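Local coordinates for protein predicted zincin-like metalloprotease (Acidothermus cellulolyticus 11B, PDB 3E11) that is of unknown function but is predicted to be a zincin-like metalloprotease and can bind calcium, at residues N74-L79 against S84-E89. Residues are numbered along the deposited sequence; the frame is centred on the assembly and turned at random. Where two conformers were deposited one is given.
Sequences NTICAL and SEVIDE
Ile76 reaches helix 83-101 with two of its branches, one to Val86 and the other to Glu89. Its CG2 methyl lies 4.0 Å from CG1 of Val86. The delta methyl extends further along the helix, where Ile76 CD1 rests 3.8 Å from Glu89 CG and 3.9 Å from Glu89 O, so it lies against the CG methylene and the backbone carbonyl oxygen, not the carboxylate. Ile76 takes two conformations and these contacts belong to one of them, which leaves the reach of CD1 less certain. Glu89 has CG anti to its backbone N (chi1 -158°), which brings that methylene to the isoleucine; a bend at chi2 then carries the carboxylate round toward Leu79, whose CD1 is 4.3 Å from Glu89 OE2. On the other branch of Val86, CG2 sits 4.3 Å from Cys77 SG, a loose apolar touch. No direct hydrogen bond joins the two segments. Near Leu79 a water donates to both sides, to Leu79 O at 2.8 Å and to Glu85 OE1 at 2.6 Å, bridging the Leu79 carbonyl to the Glu85 carboxylate. Glu85 OE1 also accepts from Glu81 N, between the helices, and this second bond helps fix the carboxylate for the water. Phe10 of helix 7-19 packs on both Cys77 and Val86, while Val90 and Thr93 also touch Ile76; Thr93 OG1 is hydrogen-bonded to Glu89 O. The short segments cross at 125°, with axes 9.6 Å apart, as the chain doubles back into the long helix that later carries an HExxH sequence, probably the metal-binding motif of the zincin fold. The contact therefore rests mainly on apolar touches of Ile76 with Val86 and the Glu89 methylene, its polar linkage being the water-mediated bridge between Leu79 and Glu85.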
loop_
_atom_site.group_PDB
_atom_site.type_symbol
_atom_site.label_atom_id
_atom_site.label_comp_id
_atom_site.label_asym_id
_atom_site.label_seq_id
_atom_site.Cartn_x
_atom_site.Cartn_y
_atom_site.Cartn_z
ATOM N N ASN A 74 9.093 2.229 -8.448
ATOM C CA ASN A 74 9.543 1.873 -9.807
ATOM C C ASN A 74 8.589 0.879 -10.487
ATOM O O ASN A 74 8.224 1.050 -11.669
ATOM C CB ASN A 74 10.962 1.325 -9.783
ATOM C CG ASN A 74 11.973 2.370 -9.463
ATOM O OD1 ASN A 74 11.644 3.554 -9.344
ATOM N ND2 ASN A 74 13.216 1.961 -9.321
ATOM N N THR A 75 8.186 -0.157 -9.749
ATOM C CA THR A 75 7.453 -1.273 -10.349
ATOM C C THR A 75 6.020 -0.834 -10.624
ATOM O O THR A 75 5.447 -1.220 -11.631
ATOM C CB THR A 75 7.515 -2.568 -9.496
ATOM O OG1 THR A 75 7.211 -2.252 -8.147
ATOM C CG2 THR A 75 8.886 -3.185 -9.550
ATOM N N ILE A 76 5.465 0.011 -9.756
ATOM C CA ILE A 76 4.141 0.627 -9.949
ATOM C C ILE A 76 4.137 1.523 -11.179
ATOM O O ILE A 76 3.236 1.450 -12.025
ATOM C CB ILE A 76 3.719 1.487 -8.708
ATOM C CG1 ILE A 76 3.354 0.594 -7.503
ATOM C CG2 ILE A 76 2.551 2.429 -9.046
ATOM C CD1 ILE A 76 1.892 0.093 -7.466
ATOM N N CYS A 77 5.125 2.406 -11.259
ATOM C CA CYS A 77 5.133 3.395 -12.353
ATOM C C CYS A 77 5.292 2.754 -13.701
ATOM O O CYS A 77 4.690 3.190 -14.653
ATOM C CB CYS A 77 6.194 4.474 -12.162
ATOM S SG CYS A 77 5.738 5.642 -10.814
ATOM N N ALA A 78 6.070 1.686 -13.768
ATOM C CA ALA A 78 6.289 0.947 -15.017
ATOM C C ALA A 78 4.995 0.443 -15.635
ATOM O O ALA A 78 4.947 0.219 -16.834
ATOM C CB ALA A 78 7.212 -0.208 -14.795
ATOM N N LEU A 79 3.981 0.219 -14.809
ATOM C CA LEU A 79 2.672 -0.234 -15.258
ATOM C C LEU A 79 1.679 0.894 -15.635
ATOM O O LEU A 79 0.539 0.598 -16.069
ATOM C CB LEU A 79 2.041 -1.079 -14.138
ATOM C CG LEU A 79 2.665 -2.429 -13.833
ATOM C CD1 LEU A 79 1.989 -3.005 -12.565
ATOM C CD2 LEU A 79 2.532 -3.317 -14.998
ATOM N N SER A 84 -3.192 9.364 -12.554
ATOM C CA SER A 84 -4.424 8.695 -12.123
ATOM C C SER A 84 -4.267 7.175 -12.130
ATOM O O SER A 84 -4.732 6.508 -11.189
ATOM C CB SER A 84 -5.610 9.109 -12.970
ATOM O OG SER A 84 -5.806 10.516 -12.908
ATOM N N GLU A 85 -3.598 6.628 -13.154
ATOM C CA GLU A 85 -3.330 5.175 -13.188
ATOM C C GLU A 85 -2.456 4.786 -12.011
ATOM O O GLU A 85 -2.668 3.742 -11.396
ATOM C CB GLU A 85 -2.710 4.722 -14.503
ATOM C CG GLU A 85 -3.694 4.793 -15.656
ATOM C CD GLU A 85 -3.171 4.224 -16.964
ATOM O OE1 GLU A 85 -2.008 3.807 -17.064
ATOM O OE2 GLU A 85 -3.970 4.193 -17.916
ATOM N N VAL A 86 -1.485 5.627 -11.682
ATOM C CA VAL A 86 -0.611 5.388 -10.518
ATOM C C VAL A 86 -1.445 5.342 -9.224
ATOM O O VAL A 86 -1.302 4.417 -8.415
ATOM C CB VAL A 86 0.535 6.437 -10.361
ATOM C CG1 VAL A 86 1.281 6.223 -9.050
ATOM C CG2 VAL A 86 1.512 6.322 -11.489
ATOM N N ILE A 87 -2.302 6.331 -9.033
ATOM C CA ILE A 87 -3.192 6.373 -7.863
ATOM C C ILE A 87 -3.976 5.069 -7.742
ATOM O O ILE A 87 -4.017 4.432 -6.653
ATOM C CB ILE A 87 -4.172 7.589 -7.919
ATOM C CG1 ILE A 87 -3.404 8.915 -7.708
ATOM C CG2 ILE A 87 -5.221 7.453 -6.841
ATOM C CD1 ILE A 87 -4.137 10.166 -8.165
ATOM N N ASP A 88 -4.588 4.669 -8.857
ATOM C CA ASP A 88 -5.405 3.449 -8.910
ATOM C C ASP A 88 -4.601 2.204 -8.571
ATOM O O ASP A 88 -5.047 1.345 -7.807
ATOM C CB ASP A 88 -6.028 3.280 -10.283
ATOM C CG ASP A 88 -7.145 4.239 -10.512
ATOM O OD1 ASP A 88 -7.585 4.854 -9.543
ATOM O OD2 ASP A 88 -7.578 4.412 -11.661
ATOM N N GLU A 89 -3.416 2.128 -9.149
ATOM C CA GLU A 89 -2.546 1.009 -8.944
ATOM C C GLU A 89 -2.051 0.941 -7.510
ATOM O O GLU A 89 -1.972 -0.137 -6.925
ATOM C CB GLU A 89 -1.382 1.065 -9.925
ATOM C CG GLU A 89 -0.726 -0.273 -10.164
ATOM C CD GLU A 89 -1.703 -1.312 -10.702
ATOM O OE1 GLU A 89 -2.547 -0.981 -11.539
ATOM O OE2 GLU A 89 -1.641 -2.452 -10.259
HETATM O O HOH W 1 -1.067 1.642 -18.179
#